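Local coordinates for maltose-binding protein MalE1 (Thermotoga maritima, PDB 6DTU) that binds maltotetraose in a cleft between its two lobes and probably delivers such maltodextrins to a membrane transporter, at residues 60-63 with 64-67; 37-40 with 41-44; 330-334 with 335-339; 278-281 with 282-285. All coordinates share one frame; numbering follows the deposited sequence.

Contact 1. Residues 60-63 with 64-67. With GLC (alpha-D-glucopyranose), chain C.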
loop_
_atom_site.group_PDB
_atom_site.type_symbol
_atom_site.label_atom_id
_atom_site.label_comp_id
_atom_site.label_asym_id
_atom_site.label_seq_id
_atom_site.Cartn_x
_atom_site.Cartn_y
_atom_site.Cartn_z
ATOM N N VAL A 60 10.288 -6.603 -4.972
ATOM C CA VAL A 60 9.690 -6.284 -3.683
ATOM C C VAL A 60 8.420 -5.495 -3.951
ATOM O O VAL A 60 8.450 -4.488 -4.663
ATOM C CB VAL A 60 10.664 -5.490 -2.794
ATOM C CG1 VAL A 60 10.034 -5.218 -1.442
ATOM C CG2 VAL A 60 12.027 -6.204 -2.664
ATOM N N GLY A 61 7.310 -5.913 -3.362
ATOM C CA GLY A 61 6.081 -5.187 -3.607
ATOM C C GLY A 61 4.907 -5.781 -2.880
ATOM O O GLY A 61 5.064 -6.505 -1.901
ATOM N N ALA A 62 3.718 -5.415 -3.341
ATOM C CA ALA A 62 2.494 -5.689 -2.594
ATOM C C ALA A 62 1.831 -6.992 -3.008
ATOM O O ALA A 62 1.991 -7.478 -4.132
ATOM C CB ALA A 62 1.505 -4.534 -2.723
ATOM N N HIS A 63 1.067 -7.555 -2.070
ATOM C CA HIS A 63 0.525 -8.891 -2.266
ATOM C C HIS A 63 -0.593 -8.936 -3.297
ATOM O O HIS A 63 -0.902 -10.024 -3.799
ATOM C CB HIS A 63 0.023 -9.464 -0.947
ATOM C CG HIS A 63 -1.309 -8.925 -0.535
ATOM N ND1 HIS A 63 -1.445 -7.793 0.237
ATOM C CD2 HIS A 63 -2.562 -9.367 -0.783
ATOM C CE1 HIS A 63 -2.730 -7.558 0.445
ATOM N NE2 HIS A 63 -3.428 -8.504 -0.153
ATOM N N ASP A 64 -1.221 -7.803 -3.618
ATOM C CA ASP A 64 -2.251 -7.847 -4.659
ATOM C C ASP A 64 -1.683 -8.287 -5.998
ATOM O O ASP A 64 -2.448 -8.732 -6.860
ATOM C CB ASP A 64 -2.957 -6.494 -4.828
ATOM C CG ASP A 64 -2.006 -5.375 -5.266
ATOM O OD1 ASP A 64 -1.130 -5.023 -4.448
ATOM O OD2 ASP A 64 -2.154 -4.860 -6.399
ATOM N N TRP A 65 -0.364 -8.196 -6.190
ATOM C CA TRP A 65 0.245 -8.624 -7.444
ATOM C C TRP A 65 0.263 -10.139 -7.605
ATOM O O TRP A 65 0.426 -10.618 -8.732
ATOM C CB TRP A 65 1.703 -8.187 -7.498
ATOM C CG TRP A 65 1.995 -6.740 -7.310
ATOM C CD1 TRP A 65 1.098 -5.709 -7.210
ATOM C CD2 TRP A 65 3.297 -6.161 -7.214
ATOM N NE1 TRP A 65 1.773 -4.512 -7.069
ATOM C CE2 TRP A 65 3.123 -4.766 -7.059
ATOM C CE3 TRP A 65 4.599 -6.689 -7.239
ATOM C CZ2 TRP A 65 4.209 -3.879 -6.945
ATOM C CZ3 TRP A 65 5.679 -5.806 -7.109
ATOM C CH2 TRP A 65 5.471 -4.429 -6.932
ATOM N N VAL A 66 0.087 -10.906 -6.523
ATOM C CA VAL A 66 0.489 -12.316 -6.527
ATOM C C VAL A 66 -0.299 -13.125 -7.554
ATOM O O VAL A 66 0.279 -13.893 -8.331
ATOM C CB VAL A 66 0.386 -12.926 -5.115
ATOM C CG1 VAL A 66 0.525 -14.427 -5.185
ATOM C CG2 VAL A 66 1.435 -12.354 -4.203
ATOM N N GLY A 67 -1.633 -13.023 -7.536
ATOM C CA GLY A 67 -2.431 -13.854 -8.431
ATOM C C GLY A 67 -2.108 -13.649 -9.900
ATOM O O GLY A 67 -1.907 -14.612 -10.644
HETATM C C1 GLC C . -1.676 -0.301 -4.573
HETATM C C2 GLC C . -1.412 -1.607 -5.211
HETATM C C3 GLC C . -0.769 -1.449 -6.554
HETATM C C4 GLC C . -1.607 -0.658 -7.479
HETATM C C5 GLC C . -1.910 0.739 -6.881
HETATM C C6 GLC C . -2.832 1.460 -7.657
HETATM O O2 GLC C . -0.514 -2.368 -4.355
HETATM O O3 GLC C . -0.522 -2.770 -7.133
HETATM O O4 GLC C . -0.861 -0.486 -8.716
HETATM O O5 GLC C . -2.519 0.529 -5.459
HETATM O O6 GLC C . -3.004 2.731 -7.068
#

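Contact 2. Residues 37-40 with 41-44. With GLC (alpha-D-glucopyranose), chain C; GLC (alpha-D-glucopyranose), chain B; GLC (alpha-D-glucopyranose), chain D; GLC (alpha-D-glucopyranose), chain E.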
loop_
_atom_site.group_PDB
_atom_site.type_symbol
_atom_site.label_atom_id
_atom_site.label_comp_id
_atom_site.label_asym_id
_atom_site.label_seq_id
_atom_site.Cartn_x
_atom_site.Cartn_y
_atom_site.Cartn_z
ATOM N N VAL A 37 13.144 1.141 -8.453
ATOM C CA VAL A 37 12.112 1.264 -9.480
ATOM C C VAL A 37 10.916 1.936 -8.819
ATOM O O VAL A 37 10.533 1.573 -7.702
ATOM C CB VAL A 37 11.711 -0.105 -10.079
ATOM C CG1 VAL A 37 10.654 0.061 -11.139
ATOM C CG2 VAL A 37 12.931 -0.854 -10.641
ATOM N N ASN A 38 10.334 2.929 -9.484
ATOM C CA ASN A 38 9.120 3.543 -8.957
ATOM C C ASN A 38 8.076 2.472 -8.663
ATOM O O ASN A 38 7.852 1.571 -9.475
ATOM C CB ASN A 38 8.588 4.498 -10.025
ATOM C CG ASN A 38 7.329 5.232 -9.597
ATOM O OD1 ASN A 38 7.203 5.703 -8.468
ATOM N ND2 ASN A 38 6.356 5.290 -10.512
ATOM N N PHE A 39 7.451 2.562 -7.485
ATOM C CA PHE A 39 6.609 1.468 -7.014
ATOM C C PHE A 39 5.533 1.089 -8.030
ATOM O O PHE A 39 5.340 -0.093 -8.331
ATOM C CB PHE A 39 5.976 1.795 -5.666
ATOM C CG PHE A 39 5.038 0.718 -5.198
ATOM C CD1 PHE A 39 5.532 -0.406 -4.559
ATOM C CD2 PHE A 39 3.684 0.785 -5.484
ATOM C CE1 PHE A 39 4.696 -1.422 -4.147
ATOM C CE2 PHE A 39 2.850 -0.233 -5.091
ATOM C CZ PHE A 39 3.344 -1.333 -4.422
ATOM N N GLN A 40 4.797 2.082 -8.544
ATOM C CA GLN A 40 3.725 1.828 -9.506
ATOM C C GLN A 40 4.236 1.297 -10.829
ATOM O O GLN A 40 3.421 0.921 -11.677
ATOM C CB GLN A 40 2.982 3.118 -9.862
ATOM C CG GLN A 40 2.225 3.819 -8.751
ATOM C CD GLN A 40 0.828 3.309 -8.506
ATOM O OE1 GLN A 40 0.550 2.735 -7.455
ATOM N NE2 GLN A 40 -0.077 3.551 -9.457
ATOM N N ASP A 41 5.549 1.283 -11.036
ATOM C CA ASP A 41 6.130 0.763 -12.262
ATOM C C ASP A 41 6.759 -0.610 -12.095
ATOM O O ASP A 41 7.109 -1.237 -13.096
ATOM C CB ASP A 41 7.157 1.761 -12.830
ATOM C CG ASP A 41 6.496 3.012 -13.377
ATOM O OD1 ASP A 41 5.344 2.906 -13.840
ATOM O OD2 ASP A 41 7.104 4.091 -13.305
ATOM N N ILE A 42 6.877 -1.121 -10.867
ATOM C CA ILE A 42 7.561 -2.396 -10.682
ATOM C C ILE A 42 6.838 -3.520 -11.411
ATOM O O ILE A 42 7.460 -4.310 -12.138
ATOM C CB ILE A 42 7.731 -2.718 -9.185
ATOM C CG1 ILE A 42 8.712 -1.743 -8.538
ATOM C CG2 ILE A 42 8.174 -4.170 -8.986
ATOM C CD1 ILE A 42 8.825 -1.931 -7.013
ATOM N N LYS A 43 5.531 -3.649 -11.181
ATOM C CA LYS A 43 4.814 -4.788 -11.756
ATOM C C LYS A 43 4.729 -4.695 -13.271
ATOM O O LYS A 43 4.877 -5.708 -13.973
ATOM C CB LYS A 43 3.416 -4.954 -11.158
ATOM C CG LYS A 43 2.689 -6.119 -11.813
ATOM C CD LYS A 43 1.594 -6.698 -10.934
ATOM C CE LYS A 43 0.433 -5.735 -10.761
ATOM N NZ LYS A 43 -0.318 -5.491 -12.026
ATOM N N SER A 44 4.444 -3.502 -13.786
ATOM C CA SER A 44 4.337 -3.331 -15.232
ATOM C C SER A 44 5.681 -3.553 -15.917
ATOM O O SER A 44 5.741 -4.225 -16.959
ATOM C CB SER A 44 3.737 -1.958 -15.559
ATOM O OG SER A 44 4.451 -0.928 -14.890
HETATM C C1 GLC C . -1.676 -0.301 -4.573
HETATM C C2 GLC C . -1.412 -1.607 -5.211
HETATM C C3 GLC C . -0.769 -1.449 -6.554
HETATM C C4 GLC C . -1.607 -0.658 -7.479
HETATM C C5 GLC C . -1.910 0.739 -6.881
HETATM C C6 GLC C . -2.832 1.460 -7.657
HETATM O O2 GLC C . -0.514 -2.368 -4.355
HETATM O O3 GLC C . -0.522 -2.770 -7.133
HETATM O O4 GLC C . -0.861 -0.486 -8.716
HETATM O O5 GLC C . -2.519 0.529 -5.459
HETATM O O6 GLC C . -3.004 2.731 -7.068
HETATM C C1 GLC B . -1.342 -1.274 -9.785
HETATM C C2 GLC B . -0.184 -1.754 -10.567
HETATM C C3 GLC B . 0.467 -0.639 -11.290
HETATM C C4 GLC B . -0.484 0.094 -12.183
HETATM C C5 GLC B . -1.637 0.715 -11.362
HETATM C C6 GLC B . -2.627 1.385 -12.158
HETATM O O2 GLC B . 0.794 -2.381 -9.627
HETATM O O3 GLC B . 1.552 -1.214 -12.086
HETATM O O4 GLC B . 0.225 1.133 -12.875
HETATM O O5 GLC B . -2.277 -0.476 -10.614
HETATM O O6 GLC B . -3.195 0.465 -13.061
HETATM C C1 GLC D . 6.622 3.704 -1.749
HETATM C C2 GLC D . 6.216 2.540 -0.936
HETATM C C3 GLC D . 5.013 1.881 -1.475
HETATM C C4 GLC D . 3.878 2.839 -1.586
HETATM C C5 GLC D . 4.256 4.009 -2.533
HETATM C C6 GLC D . 3.327 5.055 -2.543
HETATM O O1 GLC D . 7.026 3.285 -3.013
HETATM O O2 GLC D . 7.350 1.615 -0.922
HETATM O O3 GLC D . 4.685 0.783 -0.548
HETATM O O4 GLC D . 2.713 2.158 -2.126
HETATM O O5 GLC D . 5.517 4.630 -1.912
HETATM O O6 GLC D . 3.709 5.997 -3.552
HETATM C C1 GLC E . 1.598 2.307 -1.297
HETATM C C2 GLC E . 1.044 0.963 -0.993
HETATM C C3 GLC E . 0.706 0.241 -2.216
HETATM C C4 GLC E . -0.289 1.015 -3.056
HETATM C C5 GLC E . 0.221 2.453 -3.372
HETATM C C6 GLC E . -0.794 3.291 -3.941
HETATM O O2 GLC E . 2.098 0.210 -0.323
HETATM O O3 GLC E . 0.052 -1.043 -1.894
HETATM O O4 GLC E . -0.465 0.354 -4.357
HETATM O O5 GLC E . 0.593 3.077 -2.034
HETATM O O6 GLC E . -0.174 4.448 -4.477
HETATM O O HOH W 1 3.746 -1.942 -9.709
HETATM O O HOH W 2 2.381 1.173 -14.412
#

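Contact 3. Residues 330-334 with 335-339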
loop_
_atom_site.group_PDB
_atom_site.type_symbol
_atom_site.label_atom_id
_atom_site.label_comp_id
_atom_site.label_asym_id
_atom_site.label_seq_id
_atom_site.Cartn_x
_atom_site.Cartn_y
_atom_site.Cartn_z
ATOM N N PRO A 330 -8.422 -6.490 3.489
ATOM C CA PRO A 330 -7.234 -6.859 2.709
ATOM C C PRO A 330 -7.499 -6.706 1.212
ATOM O O PRO A 330 -8.589 -7.014 0.721
ATOM C CB PRO A 330 -6.996 -8.327 3.088
ATOM C CG PRO A 330 -7.685 -8.488 4.428
ATOM C CD PRO A 330 -8.903 -7.601 4.329
ATOM N N MET A 331 -6.525 -6.146 0.500
ATOM C CA MET A 331 -6.629 -6.096 -0.950
ATOM C C MET A 331 -6.775 -7.516 -1.474
ATOM O O MET A 331 -6.144 -8.433 -0.947
ATOM C CB MET A 331 -5.375 -5.492 -1.590
ATOM C CG MET A 331 -5.129 -4.043 -1.320
ATOM S SD MET A 331 -3.754 -3.403 -2.291
ATOM C CE MET A 331 -2.333 -4.089 -1.447
ATOM N N PRO A 332 -7.625 -7.749 -2.465
ATOM C CA PRO A 332 -7.608 -9.050 -3.142
ATOM C C PRO A 332 -6.272 -9.304 -3.811
ATOM O O PRO A 332 -5.590 -8.380 -4.253
ATOM C CB PRO A 332 -8.701 -8.914 -4.197
ATOM C CG PRO A 332 -9.601 -7.875 -3.681
ATOM C CD PRO A 332 -8.729 -6.896 -2.936
ATOM N N ASN A 333 -5.911 -10.574 -3.921
ATOM C CA ASN A 333 -4.732 -10.928 -4.695
ATOM C C ASN A 333 -5.081 -11.707 -5.954
ATOM O O ASN A 333 -4.180 -12.174 -6.648
ATOM C CB ASN A 333 -3.652 -11.628 -3.853
ATOM C CG ASN A 333 -3.942 -13.097 -3.577
ATOM O OD1 ASN A 333 -4.980 -13.642 -3.952
ATOM N ND2 ASN A 333 -2.994 -13.759 -2.924
ATOM N N VAL A 334 -6.365 -11.817 -6.282
ATOM C CA VAL A 334 -6.804 -12.585 -7.449
ATOM C C VAL A 334 -6.313 -11.904 -8.720
ATOM O O VAL A 334 -6.065 -10.690 -8.700
ATOM C CB VAL A 334 -8.326 -12.788 -7.410
ATOM C CG1 VAL A 334 -8.685 -13.591 -6.181
ATOM C CG2 VAL A 334 -9.065 -11.449 -7.443
ATOM N N PRO A 335 -6.129 -12.621 -9.834
ATOM C CA PRO A 335 -5.635 -11.952 -11.052
ATOM C C PRO A 335 -6.517 -10.816 -11.505
ATOM O O PRO A 335 -6.024 -9.880 -12.143
ATOM C CB PRO A 335 -5.601 -13.071 -12.104
ATOM C CG PRO A 335 -5.574 -14.324 -11.319
ATOM C CD PRO A 335 -6.285 -14.071 -10.021
ATOM N N GLN A 336 -7.811 -10.892 -11.205
ATOM C CA GLN A 336 -8.788 -9.902 -11.627
ATOM C C GLN A 336 -8.614 -8.542 -10.961
ATOM O O GLN A 336 -9.278 -7.583 -11.366
ATOM C CB GLN A 336 -10.215 -10.433 -11.411
ATOM C CG GLN A 336 -10.593 -11.616 -12.306
ATOM C CD GLN A 336 -10.152 -12.956 -11.751
ATOM O OE1 GLN A 336 -9.631 -13.053 -10.631
ATOM N NE2 GLN A 336 -10.349 -14.007 -12.538
ATOM N N MET A 337 -7.782 -8.428 -9.928
ATOM C CA MET A 337 -7.568 -7.111 -9.339
ATOM C C MET A 337 -6.858 -6.180 -10.310
ATOM O O MET A 337 -6.957 -4.960 -10.171
ATOM C CB MET A 337 -6.772 -7.248 -8.041
ATOM C CG MET A 337 -6.785 -6.008 -7.143
ATOM S SD MET A 337 -8.478 -5.626 -6.624
ATOM C CE MET A 337 -8.248 -3.969 -5.983
ATOM N N ALA A 338 -6.093 -6.728 -11.262
ATOM C CA ALA A 338 -5.379 -5.881 -12.213
ATOM C C ALA A 338 -6.347 -5.018 -13.018
ATOM O O ALA A 338 -5.994 -3.921 -13.454
ATOM C CB ALA A 338 -4.532 -6.741 -13.156
ATOM N N ALA A 339 -7.567 -5.499 -13.219
ATOM C CA ALA A 339 -8.573 -4.749 -13.961
ATOM C C ALA A 339 -9.208 -3.626 -13.145
ATOM O O ALA A 339 -10.029 -2.879 -13.680
ATOM C CB ALA A 339 -9.675 -5.695 -14.443
#

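Contact 4. Residues 278-281 with 282-285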
loop_
_atom_site.group_PDB
_atom_site.type_symbol
_atom_site.label_atom_id
_atom_site.label_comp_id
_atom_site.label_asym_id
_atom_site.label_seq_id
_atom_site.Cartn_x
_atom_site.Cartn_y
_atom_site.Cartn_z
ATOM N N ALA A 278 18.212 -17.061 -5.404
ATOM C CA ALA A 278 17.335 -16.008 -4.897
ATOM C C ALA A 278 16.488 -16.520 -3.743
ATOM O O ALA A 278 16.359 -15.847 -2.713
ATOM C CB ALA A 278 16.436 -15.473 -6.020
ATOM N N ILE A 279 15.919 -17.717 -3.895
ATOM C CA ILE A 279 15.158 -18.306 -2.801
ATOM C C ILE A 279 16.045 -18.494 -1.571
ATOM O O ILE A 279 15.636 -18.185 -0.442
ATOM C CB ILE A 279 14.484 -19.620 -3.258
ATOM C CG1 ILE A 279 13.382 -19.312 -4.266
ATOM C CG2 ILE A 279 13.865 -20.329 -2.057
ATOM C CD1 ILE A 279 12.840 -20.597 -4.968
ATOM N N GLU A 280 17.277 -18.984 -1.766
ATOM C CA GLU A 280 18.194 -19.183 -0.644
ATOM C C GLU A 280 18.480 -17.876 0.083
ATOM O O GLU A 280 18.512 -17.827 1.315
ATOM C CB GLU A 280 19.506 -19.801 -1.131
ATOM C CG GLU A 280 20.602 -19.923 -0.033
ATOM C CD GLU A 280 20.344 -21.037 0.991
ATOM O OE1 GLU A 280 19.417 -21.862 0.799
ATOM O OE2 GLU A 280 21.084 -21.091 2.002
ATOM N N PHE A 281 18.766 -16.825 -0.671
ATOM C CA PHE A 281 18.958 -15.498 -0.097
ATOM C C PHE A 281 17.753 -15.062 0.741
ATOM O O PHE A 281 17.910 -14.544 1.855
ATOM C CB PHE A 281 19.234 -14.554 -1.257
ATOM C CG PHE A 281 19.313 -13.128 -0.890
ATOM C CD1 PHE A 281 20.453 -12.605 -0.340
ATOM C CD2 PHE A 281 18.252 -12.293 -1.134
ATOM C CE1 PHE A 281 20.531 -11.260 -0.037
ATOM C CE2 PHE A 281 18.312 -10.958 -0.813
ATOM C CZ PHE A 281 19.443 -10.441 -0.273
ATOM N N LEU A 282 16.543 -15.302 0.238
ATOM C CA LEU A 282 15.354 -14.865 0.965
ATOM C C LEU A 282 15.134 -15.694 2.221
ATOM O O LEU A 282 14.844 -15.137 3.285
ATOM C CB LEU A 282 14.123 -14.935 0.064
ATOM C CG LEU A 282 14.168 -13.945 -1.104
ATOM C CD1 LEU A 282 12.866 -14.120 -1.869
ATOM C CD2 LEU A 282 14.329 -12.512 -0.636
ATOM N N THR A 283 15.234 -17.023 2.117
ATOM C CA THR A 283 14.873 -17.871 3.259
ATOM C C THR A 283 15.969 -17.946 4.314
ATOM O O THR A 283 15.671 -18.057 5.509
ATOM C CB THR A 283 14.500 -19.286 2.800
ATOM O OG1 THR A 283 15.646 -19.897 2.184
ATOM C CG2 THR A 283 13.307 -19.237 1.836
ATOM N N SER A 284 17.232 -17.958 3.902
ATOM C CA SER A 284 18.316 -18.199 4.847
ATOM C C SER A 284 18.848 -16.925 5.481
ATOM O O SER A 284 19.590 -17.006 6.470
ATOM C CB SER A 284 19.484 -18.896 4.143
ATOM O OG SER A 284 20.230 -17.953 3.368
ATOM N N PHE A 285 18.516 -15.765 4.916
ATOM C CA PHE A 285 19.107 -14.495 5.326
ATOM C C PHE A 285 18.022 -13.449 5.546
ATOM O O PHE A 285 17.860 -12.954 6.661
ATOM C CB PHE A 285 20.126 -14.019 4.272
ATOM C CG PHE A 285 20.764 -12.671 4.563
ATOM C CD1 PHE A 285 21.233 -12.355 5.838
ATOM C CD2 PHE A 285 20.973 -11.753 3.538
ATOM C CE1 PHE A 285 21.831 -11.132 6.102
ATOM C CE2 PHE A 285 21.593 -10.525 3.800
ATOM C CZ PHE A 285 22.039 -10.229 5.080
#

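Contact 1. Residues 60-63 with 64-67
Trp65 folds back over the end of strand 58-62 and lies against Gly61 and Ala62. Its CG stands anti to its own carbonyl carbon (chi1 -55°), which turns the indole back along the chain. CB and CG begin over the Ala62 carbonyl, with Trp65 CG 3.3 Å from Ala62 O. The same oxygen accepts the backbone bond from Trp65 N, 3.2 Å from Ala62 O. Farther out, CE2 and CZ2 pass over Ala62 N. At the far rim, Trp65 CH2 is 3.5 Å from Gly61 CA, part of a CH-pi contact over the six-membered ring. Gly61 has no side chain, and the indole lies where one would stand. On the pyrrole edge, Trp65 NE1 donates to O3 of the chain C glucose at 2.9 Å, near the ring plane but bent at 138°. That O3 in turn gives its proton to Asp64 OD2 at 2.8 Å. The sugar O2 gives its proton to Asp64 OD1 at 2.7 Å. A leucine here would probably leave O3 without its N-H donor and open a gap over Gly61. One turn thus presents a carboxylate and an indole N-H to two adjacent hydroxyls, so it can read both donor and acceptor roles of the sugar.

Contact 2. Residues 37-40 with 41-44
Asn38 ND2 meets the Asp41 carboxylate from above its plane. Asn38 ND2 lies 3.1 Å from Asp41 OD2, and the bond is nearly straight, 172° at the hydrogen. It stays in the plane of the amide, which stands at 73° to the carboxylate. Asn38 CG, anti to the backbone N (chi1 -179°), brings the amide over to the Asp41 carboxylate. The backbone closes the same turn, with Asp41 N 2.8 Å from Asn38 O. Val37 CG1 packs on Ile42 CG1 at 3.7 Å; both residues are buried. The chain D glucose O4 lies over one face of the Phe39 ring, and Phe39 CE2 comes within 3.4 Å of the chain E glucose O4. Water 1 bridges Phe39 O and Lys43 N, and reaches O2 of the chain B glucose. Water 2 links Gln40 O and Ser44 OG to O4 of that glucose. O3 of the chain B glucose donates directly to Gln40 O at 2.9 Å. Lys43 lays CE near the same sugar, while NZ forms a salt bridge to Glu68. The start of helix 39-49 thus meets the chain B glucose through one carbonyl and two waters, and those of chains D and E through the Phe39 ring.

Contact 3. Residues 330-334 with 335-339
Met337 lays its sulfur against the ring of Pro332. SD touches two ring atoms, with Met337 SD 3.9 Å from Pro332 CG and equally near Pro332 CD. CG leaves anti to the backbone N (chi1 -165°), and the chain then bends at chi2 (61°) to bring the sulfur round to the proline. On the way, Met337 CG passes 3.9 Å from Pro332 O. That carbonyl oxygen is buried and has no polar partner in the model. The backbone closes the turn: Met337 N donates to Val334 O at 3.1 Å. The bond is nearly straight at the hydrogen, but the donor stands above the carbonyl plane. Two more bonds of the same span follow, Ala338 N to Pro335 O and Ala339 N to Gln336 O. Val334 packs against the two residues that follow it. Its CB lies 3.6 Å from Pro335 CD, and Gln336 OE1 comes back to 3.5 Å from Val334 CB. The bent Gln336 chain brings the amide oxygen there. Phe170 of strand 168-173 touches Pro332, Val334 and Gln336. Asn333 ND2 bonds to the backbone oxygens of Ala94 and Ser96, and Met331 O takes a bond from His63. Met331 belongs to the glycan pocket. This is a short 3-10 segment that begins at Pro335. It lies in the connection from strand 329-330 to helix 341-352, probably one of the passages between lobes found in maltose-binding-like proteins.

Contact 4. Residues 278-281 with 282-285
Glu280 O is gripped twice by Ser284. Ser284 N donates to Glu280 O at 2.9 Å, and Ser284 OG to the same Glu280 O at 2.7 Å. The two donors come from opposite faces of the carbonyl plane. The hydroxyl can do this because OG sits between its own backbone N and carbonyl carbon (chi1 77°). Glu280 bends at chi2, and its OE2 comes back to 3.5 Å from Ser284 CB. One step earlier, Thr283 N donates to Ile279 O at 2.8 Å. The methyl groups Ile279 CG2 and Thr283 CG2 pack at 4.1 Å. On another side of the helix, Phe281 CE1 meets the rim of the Phe285 ring, 3.6 Å from Phe285 CD2. The rings are oblique, with planes 65° apart. Phe281 CD2 also rests on Leu282 CD2. The backbone is looser here: Phe285 N to Phe281 O is a weak bond of 3.4 Å, bent to 129°, within a wider pi-type turn. Phe281 also meets Phe24 edge-to-face, and Leu282 packs on Ile58, Phe266 and Val268 of the sheet. An alanine in place of Phe281 is likely to open a gap beside Leu282 and let the Phe285 ring turn more freely. Helix 275-286 thus pairs an apolar side set on the sheet with a serine hydroxyl that gives Glu280 O a second donor, one residue before the bonding weakens.

From the N terminus, contact 2 comes first, at the start of helix 39-49 just after strand 31-36. Contact 1 follows, where strand 58-62 turns into helix 66-71. Contact 4 lies much later, in helix 275-286, and contact 3 comes last, after strand 329-330. Each is local, made within one continuous stretch of eight to ten residues. They run in series, and none nests in or crosses another. Contacts 1 and 2 touch each other through Trp65, Ile42, Lys43 and Phe39, and both reach the chain C glucose. Contact 3 joins contact 1 through His63 and Met331. Contact 4 stands apart, its centre about 18 Å from that of contact 1, against the sheet that includes strand 58-62.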